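Local atomic coordinates of alcohol oxidase (Myceliophthora thermophila, PDB entry 6F74), a protein that probably oxidises alcohol-type substrates at the expense of molecular oxygen, as a VAO-type flavoprotein that binds FAD. Residues L316-R321 / N394-F399; G361-D366 / G370-F375. All blocks are in the same frame, centred on the assembly; numbering follows the deposited sequence.

Interaction 1 (L316-R321 / N394-F399); sequences LAIAPR and NALKKF
The backbone O of L316, whose side chain meets L396 across the contact, is gripped by two groups of the neighbouring strand 370-378. One is the backbone N-H of H373; the other is the hydroxyl OG1 of T372. This fixes the strand position from which the L316 side chain leaves for the helix. CG of L316 lies anti to the backbone N (chi1 178°), and this carries the methyl CD2 out to L396. The two leucines reach toward each other tip to tip, with L316 CD2 4.0 Å from L396 CD1. The same L396 methyl serves a second neighbour, I318, whose CD1 lies 4.3 Å from L396 CD1. The other L396 methyl, CD2, is also close to I318 CD1, at 4.4 Å. The isoleucine tip thus faces the fork of the leucine. I318 CD1 in turn lies 4.1 Å from L316 CD2, and this closes a small triangle of apolar ends; all three side chains are buried.

The arrangement is helix-on-sheet packing. Strand 311-320 belongs to an antiparallel seven-stranded sheet, and helix 382-396 lies against one face of it. Residues alternate along the strand: L316 and I318 point to the helix, while A317 and A319 turn to the other face, where V364 meets them. L330 of helix 328-346 and L403 of strand 403-412 also touch I318. Beyond L396 the chain turns, with F399 N hydrogen-bonded to L396 O at 3.0 Å. R321 NH2 bonds to the backbone O of E400.

Interaction 2 (G361-D366 / G370-F375); sequences GPFVGD and GYTHGF
F363 brings the CD2-CE2 side of its ring to the start of strand 370-378. CG is anti to the backbone N (chi1 -178°), which swings the ring over to G370. Its atom CE2 lies 3.5 Å from G370 O, which approaches obliquely, while the carbonyl carbon of G370 sits at the ring edge, in plane. Farther out, F363 CZ meets the methyl CG2 of T372 at 3.8 Å. F356 packs edge-to-face with the same ring, and F359 also meets it. An alanine here is likely to leave the T372 methyl without its apolar neighbour and to open a gap beside F356.

V364 follows, and both residues lie opposite A367, as in a classic beta bulge. V364 CG2 reaches the strand backbone, 3.8 Å from Y371 O and 4.2 Å from G370 CA. A side chain on G370 would clash with this methyl, and the backbone angles of G370 also suit glycine. CG1 takes the other direction, to A319.

On the strand, Y371 OH is hydrogen-bonded to H373 ND1 at 2.8 Å, in the plane of the imidazole. Between the two segments, carbon atoms meet mostly backbone, so the fit depends on shape rather than on charge or directed bonds.

Overall arrangement
Interactions 1 and 2 have centres about 12 Å apart and share one antiparallel sheet. Strands 311-320 and 370-378 are neighbours in it, joined by backbone hydrogen bonds, probably including I318 N to Y371 O at 2.8 Å. The contacts lie on opposite faces. Interaction 1 packs helix 382-396 on one face. In interaction 2, F363 and V364 pack on the other, near G370, where A319 CB meets V364 CG1 at 3.5 Å. Along the chain, interaction 2 is nested between the segments of interaction 1. Their centres lie about 31 and 24 Å from the chain centre. Both are away from the FAD pocket, in what is probably the substrate-binding domain of this family.

Interaction 1 (L316-R321 / N394-F399)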
ATOM      1  N   LEU A 316     -16.968  17.349  -2.868  1.00 21.22           N
ATOM      2  CA  LEU A 316     -16.773  18.415  -3.857  1.00 21.30           C
ATOM      3  C   LEU A 316     -16.657  17.796  -5.223  1.00 21.18           C
ATOM      4  O   LEU A 316     -15.979  16.809  -5.368  1.00 20.91           O
ATOM      5  CB  LEU A 316     -15.486  19.213  -3.579  1.00 21.21           C
ATOM      6  CG  LEU A 316     -15.111  20.347  -4.571  1.00 21.35           C
ATOM      7  CD1 LEU A 316     -16.073  21.527  -4.461  1.00 21.72           C
ATOM      8  CD2 LEU A 316     -13.692  20.817  -4.313  1.00 21.26           C
ATOM      9  N   ALA A 317     -17.273  18.403  -6.221  1.00 21.43           N
ATOM     10  CA  ALA A 317     -17.138  17.953  -7.584  1.00 21.43           C
ATOM     11  C   ALA A 317     -17.072  19.147  -8.518  1.00 21.69           C
ATOM     12  O   ALA A 317     -17.814  20.121  -8.357  1.00 21.98           O
ATOM     13  CB  ALA A 317     -18.291  17.043  -7.967  1.00 21.60           C
ATOM     14  N   ILE A 318     -16.174  19.047  -9.480  1.00 21.64           N
ATOM     15  CA  ILE A 318     -15.847  20.133 -10.399  1.00 21.92           C
ATOM     16  C   ILE A 318     -15.811  19.550 -11.800  1.00 22.08           C
ATOM     17  O   ILE A 318     -15.092  18.575 -12.032  1.00 21.85           O
ATOM     18  CB  ILE A 318     -14.440  20.725 -10.130  1.00 21.79           C
ATOM     19  CG1 ILE A 318     -14.262  21.086  -8.659  1.00 21.63           C
ATOM     20  CG2 ILE A 318     -14.186  21.901 -11.051  1.00 22.17           C
ATOM     21  CD1 ILE A 318     -12.873  21.506  -8.268  1.00 21.54           C
ATOM     22  N   ALA A 319     -16.527  20.176 -12.720  1.00 22.51           N
ATOM     23  CA  ALA A 319     -16.503  19.773 -14.108  1.00 22.80           C
ATOM     24  C   ALA A 319     -16.488  20.976 -15.019  1.00 23.27           C
ATOM     25  O   ALA A 319     -17.028  22.015 -14.638  1.00 23.44           O
ATOM     26  CB  ALA A 319     -17.744  18.949 -14.431  1.00 22.99           C
ATOM     27  N   PRO A 320     -15.918  20.826 -16.241  1.00 23.56           N
ATOM     28  CA  PRO A 320     -15.944  21.875 -17.235  1.00 24.11           C
ATOM     29  C   PRO A 320     -17.335  22.193 -17.696  1.00 24.55           C
ATOM     30  O   PRO A 320     -18.138  21.292 -17.848  1.00 24.59           O
ATOM     31  CB  PRO A 320     -15.154  21.293 -18.419  1.00 24.36           C
ATOM     32  CG  PRO A 320     -15.079  19.857 -18.217  1.00 24.00           C
ATOM     33  CD  PRO A 320     -15.160  19.658 -16.714  1.00 23.41           C
ATOM     34  N   ARG A 321     -17.630  23.465 -17.874  1.00 24.91           N
ATOM     35  CA  ARG A 321     -18.797  23.855 -18.659  1.00 25.50           C
ATOM     36  C   ARG A 321     -18.523  23.572 -20.105  1.00 26.02           C
ATOM     37  O   ARG A 321     -19.427  23.255 -20.836  1.00 26.46           O
ATOM     38  CB  ARG A 321     -19.127  25.345 -18.495  1.00 25.79           C
ATOM     39  CG  ARG A 321     -19.611  25.686 -17.107  1.00 25.42           C
ATOM     40  CD  ARG A 321     -20.296  27.043 -17.080  1.00 25.83           C
ATOM     41  NE  ARG A 321     -20.479  27.383 -15.673  1.00 25.47           N
ATOM     42  CZ  ARG A 321     -21.546  27.094 -14.923  1.00 25.39           C
ATOM     43  NH1 ARG A 321     -22.613  26.468 -15.437  1.00 25.66           N
ATOM     44  NH2 ARG A 321     -21.559  27.452 -13.640  1.00 25.12           N
ATOM     45  N   ASN A 394     -13.681  29.589  -1.358  1.00 23.74           N
ATOM     46  CA  ASN A 394     -13.450  30.981  -1.702  1.00 24.16           C
ATOM     47  C   ASN A 394     -12.558  31.090  -2.939  1.00 24.10           C
ATOM     48  O   ASN A 394     -12.833  31.922  -3.812  1.00 24.35           O
ATOM     49  CB  ASN A 394     -12.821  31.751  -0.539  1.00 24.54           C
ATOM     50  CG  ASN A 394     -13.752  31.879   0.668  1.00 24.77           C
ATOM     51  OD1 ASN A 394     -14.974  31.713   0.578  1.00 24.74           O
ATOM     52  ND2 ASN A 394     -13.174  32.235   1.805  1.00 25.08           N
ATOM     53  N   ALA A 395     -11.513  30.277  -3.023  1.00 23.82           N
ATOM     54  CA  ALA A 395     -10.609  30.339  -4.170  1.00 23.84           C
ATOM     55  C   ALA A 395     -11.297  29.848  -5.423  1.00 23.65           C
ATOM     56  O   ALA A 395     -10.998  30.328  -6.513  1.00 23.87           O
ATOM     57  CB  ALA A 395      -9.325  29.573  -3.921  1.00 23.63           C
ATOM     58  N   LEU A 396     -12.223  28.909  -5.267  1.00 23.33           N
ATOM     59  CA  LEU A 396     -13.037  28.406  -6.384  1.00 23.23           C
ATOM     60  C   LEU A 396     -14.150  29.292  -6.890  1.00 23.57           C
ATOM     61  O   LEU A 396     -14.608  29.050  -7.981  1.00 23.61           O
ATOM     62  CB  LEU A 396     -13.629  27.036  -6.041  1.00 22.83           C
ATOM     63  CG  LEU A 396     -12.575  25.923  -5.991  1.00 22.46           C
ATOM     64  CD1 LEU A 396     -13.203  24.656  -5.421  1.00 22.13           C
ATOM     65  CD2 LEU A 396     -11.930  25.672  -7.360  1.00 22.46           C
ATOM     66  N   LYS A 397     -14.568  30.310  -6.141  1.00 23.87           N
ATOM     67  CA  LYS A 397     -15.548  31.301  -6.643  1.00 24.26           C
ATOM     68  C   LYS A 397     -15.131  31.941  -7.963  1.00 24.54           C
ATOM     69  O   LYS A 397     -15.987  32.275  -8.762  1.00 24.78           O
ATOM     70  CB  LYS A 397     -15.811  32.419  -5.629  1.00 24.60           C
ATOM     71  CG  LYS A 397     -16.521  31.965  -4.364  1.00 24.49           C
ATOM     72  CD  LYS A 397     -16.494  33.070  -3.319  1.00 24.89           C
ATOM     73  CE  LYS A 397     -17.140  32.638  -2.013  1.00 24.88           C
ATOM     74  NZ  LYS A 397     -17.249  33.786  -1.082  1.00 25.37           N
ATOM     75  N   LYS A 398     -13.843  32.081  -8.221  1.00 24.58           N
ATOM     76  CA  LYS A 398     -13.363  32.686  -9.492  1.00 24.94           C
ATOM     77  C   LYS A 398     -13.647  31.849 -10.727  1.00 24.85           C
ATOM     78  O   LYS A 398     -13.501  32.340 -11.853  1.00 25.23           O
ATOM     79  CB  LYS A 398     -11.848  32.963  -9.465  1.00 25.08           C
ATOM     80  CG  LYS A 398     -11.360  33.884  -8.344  1.00 25.31           C
ATOM     81  CD  LYS A 398     -12.024  35.250  -8.414  1.00 25.82           C
ATOM     82  CE  LYS A 398     -11.125  36.394  -7.966  1.00 26.30           C
ATOM     83  NZ  LYS A 398     -11.812  37.693  -8.096  1.00 26.81           N
ATOM     84  N   PHE A 399     -13.995  30.580 -10.515  1.00 24.40           N
ATOM     85  CA  PHE A 399     -14.274  29.626 -11.593  1.00 24.30           C
ATOM     86  C   PHE A 399     -15.757  29.326 -11.761  1.00 24.33           C
ATOM     87  O   PHE A 399     -16.094  28.422 -12.493  1.00 24.26           O
ATOM     88  CB  PHE A 399     -13.485  28.337 -11.331  1.00 23.83           C
ATOM     89  CG  PHE A 399     -11.996  28.529 -11.369  1.00 23.88           C
ATOM     90  CD1 PHE A 399     -11.312  28.586 -12.599  1.00 24.17           C
ATOM     91  CD2 PHE A 399     -11.283  28.677 -10.199  1.00 23.72           C
ATOM     92  CE1 PHE A 399      -9.934  28.786 -12.648  1.00 24.30           C
ATOM     93  CE2 PHE A 399      -9.901  28.890 -10.237  1.00 23.84           C
ATOM     94  CZ  PHE A 399      -9.228  28.944 -11.466  1.00 24.13           C
TER

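Interaction 2 (G361-D366 / G370-F375)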
ATOM      1  N   GLY A 361     -15.748   8.234 -20.442  1.00 23.90           N
ATOM      2  CA  GLY A 361     -17.151   8.267 -20.094  1.00 24.10           C
ATOM      3  C   GLY A 361     -17.395   9.348 -19.081  1.00 23.74           C
ATOM      4  O   GLY A 361     -16.478  10.034 -18.690  1.00 23.36           O
ATOM      5  N   PRO A 362     -18.654   9.510 -18.677  1.00 23.93           N
ATOM      6  CA  PRO A 362     -18.980  10.566 -17.724  1.00 23.67           C
ATOM      7  C   PRO A 362     -18.245  10.353 -16.407  1.00 22.96           C
ATOM      8  O   PRO A 362     -18.257   9.256 -15.855  1.00 22.74           O
ATOM      9  CB  PRO A 362     -20.485  10.450 -17.535  1.00 24.06           C
ATOM     10  CG  PRO A 362     -20.886   9.143 -18.134  1.00 24.42           C
ATOM     11  CD  PRO A 362     -19.840   8.755 -19.141  1.00 24.49           C
ATOM     12  N   PHE A 363     -17.577  11.401 -15.937  1.00 22.66           N
ATOM     13  CA  PHE A 363     -16.924  11.367 -14.658  1.00 22.09           C
ATOM     14  C   PHE A 363     -17.659  12.280 -13.662  1.00 22.05           C
ATOM     15  O   PHE A 363     -18.081  11.818 -12.619  1.00 21.86           O
ATOM     16  CB  PHE A 363     -15.443  11.715 -14.798  1.00 21.81           C
ATOM     17  CG  PHE A 363     -14.701  11.637 -13.505  1.00 21.28           C
ATOM     18  CD1 PHE A 363     -14.628  10.452 -12.826  1.00 21.00           C
ATOM     19  CD2 PHE A 363     -14.110  12.753 -12.959  1.00 21.13           C
ATOM     20  CE1 PHE A 363     -13.976  10.364 -11.616  1.00 20.58           C
ATOM     21  CE2 PHE A 363     -13.448  12.682 -11.747  1.00 20.73           C
ATOM     22  CZ  PHE A 363     -13.375  11.489 -11.082  1.00 20.45           C
ATOM     23  N   VAL A 364     -17.808  13.558 -13.964  1.00 22.26           N
ATOM     24  CA  VAL A 364     -18.558  14.466 -13.085  1.00 22.29           C
ATOM     25  C   VAL A 364     -19.771  14.905 -13.851  1.00 22.86           C
ATOM     26  O   VAL A 364     -19.671  15.593 -14.889  1.00 23.19           O
ATOM     27  CB  VAL A 364     -17.729  15.678 -12.603  1.00 22.09           C
ATOM     28  CG1 VAL A 364     -18.603  16.691 -11.838  1.00 22.24           C
ATOM     29  CG2 VAL A 364     -16.608  15.212 -11.688  1.00 21.59           C
ATOM     30  N   GLY A 365     -20.918  14.470 -13.334  1.00 23.03           N
ATOM     31  CA  GLY A 365     -22.215  14.691 -13.944  1.00 23.62           C
ATOM     32  C   GLY A 365     -22.141  14.204 -15.362  1.00 23.99           C
ATOM     33  O   GLY A 365     -21.853  13.029 -15.628  1.00 23.92           O
ATOM     34  N   ASP A 366     -22.323  15.147 -16.265  1.00 24.40           N
ATOM     35  CA  ASP A 366     -22.392  14.895 -17.701  1.00 24.92           C
ATOM     36  C   ASP A 366     -21.061  14.957 -18.436  1.00 24.79           C
ATOM     37  O   ASP A 366     -20.948  14.542 -19.597  1.00 25.22           O
ATOM     38  CB  ASP A 366     -23.348  15.908 -18.316  1.00 25.54           C
ATOM     39  CG  ASP A 366     -24.063  15.328 -19.495  1.00 26.26           C
ATOM     40  OD1 ASP A 366     -24.040  14.081 -19.663  1.00 26.27           O
ATOM     41  OD2 ASP A 366     -24.642  16.097 -20.292  1.00 26.86           O
ATOM     42  N   GLY A 370     -13.017  15.821 -14.959  1.00 21.92           N
ATOM     43  CA  GLY A 370     -13.277  16.589 -13.759  1.00 21.72           C
ATOM     44  C   GLY A 370     -12.471  16.175 -12.557  1.00 21.24           C
ATOM     45  O   GLY A 370     -11.523  15.403 -12.656  1.00 21.05           O
ATOM     46  N   TYR A 371     -12.880  16.728 -11.422  1.00 21.13           N
ATOM     47  CA  TYR A 371     -12.228  16.517 -10.142  1.00 20.78           C
ATOM     48  C   TYR A 371     -13.323  16.214  -9.155  1.00 20.71           C
ATOM     49  O   TYR A 371     -14.353  16.886  -9.156  1.00 20.96           O
ATOM     50  CB  TYR A 371     -11.507  17.803  -9.670  1.00 20.86           C
ATOM     51  CG  TYR A 371     -11.055  17.747  -8.220  1.00 20.62           C
ATOM     52  CD1 TYR A 371     -11.954  17.967  -7.149  1.00 20.63           C
ATOM     53  CD2 TYR A 371      -9.731  17.440  -7.902  1.00 20.44           C
ATOM     54  CE1 TYR A 371     -11.522  17.870  -5.819  1.00 20.49           C
ATOM     55  CE2 TYR A 371      -9.308  17.346  -6.590  1.00 20.29           C
ATOM     56  CZ  TYR A 371     -10.195  17.570  -5.554  1.00 20.32           C
ATOM     57  OH  TYR A 371      -9.710  17.505  -4.271  1.00 20.26           O
ATOM     58  N   THR A 372     -13.074  15.257  -8.270  1.00 20.42           N
ATOM     59  CA  THR A 372     -13.996  14.971  -7.199  1.00 20.41           C
ATOM     60  C   THR A 372     -13.225  14.657  -5.941  1.00 20.16           C
ATOM     61  O   THR A 372     -12.106  14.169  -6.011  1.00 19.94           O
ATOM     62  CB  THR A 372     -14.960  13.799  -7.555  1.00 20.47           C
ATOM     63  OG1 THR A 372     -16.019  13.804  -6.619  1.00 20.61           O
ATOM     64  CG2 THR A 372     -14.301  12.474  -7.517  1.00 20.20           C
ATOM     65  N   HIS A 373     -13.803  14.927  -4.779  1.00 20.26           N
ATOM     66  CA  HIS A 373     -13.186  14.499  -3.522  1.00 20.11           C
ATOM     67  C   HIS A 373     -14.164  14.200  -2.407  1.00 20.28           C
ATOM     68  O   HIS A 373     -15.294  14.678  -2.423  1.00 20.55           O
ATOM     69  CB  HIS A 373     -12.063  15.466  -3.065  1.00 20.11           C
ATOM     70  CG  HIS A 373     -12.499  16.703  -2.324  1.00 20.41           C
ATOM     71  ND1 HIS A 373     -11.883  17.912  -2.527  1.00 20.55           N
ATOM     72  CD2 HIS A 373     -13.378  16.907  -1.309  1.00 20.63           C
ATOM     73  CE1 HIS A 373     -12.410  18.821  -1.724  1.00 20.83           C
ATOM     74  NE2 HIS A 373     -13.324  18.241  -0.975  1.00 20.89           N
ATOM     75  N   GLY A 374     -13.683  13.382  -1.465  1.00 20.16           N
ATOM     76  CA  GLY A 374     -14.290  13.141  -0.163  1.00 20.38           C
ATOM     77  C   GLY A 374     -13.264  13.563   0.889  1.00 20.39           C
ATOM     78  O   GLY A 374     -12.264  12.848   1.123  1.00 20.17           O
ATOM     79  N   PHE A 375     -13.474  14.757   1.448  1.00 20.67           N
ATOM     80  CA  PHE A 375     -12.668  15.290   2.521  1.00 20.83           C
ATOM     81  C   PHE A 375     -13.516  15.308   3.789  1.00 21.24           C
ATOM     82  O   PHE A 375     -14.746  15.121   3.747  1.00 21.42           O
ATOM     83  CB  PHE A 375     -12.172  16.722   2.231  1.00 20.95           C
ATOM     84  CG  PHE A 375     -11.043  16.839   1.208  1.00 20.67           C
ATOM     85  CD1 PHE A 375     -10.444  15.724   0.584  1.00 20.31           C
ATOM     86  CD2 PHE A 375     -10.562  18.110   0.878  1.00 20.83           C
ATOM     87  CE1 PHE A 375      -9.421  15.887  -0.323  1.00 20.15           C
ATOM     88  CE2 PHE A 375      -9.529  18.276  -0.041  1.00 20.68           C
ATOM     89  CZ  PHE A 375      -8.958  17.150  -0.645  1.00 20.34           C
TER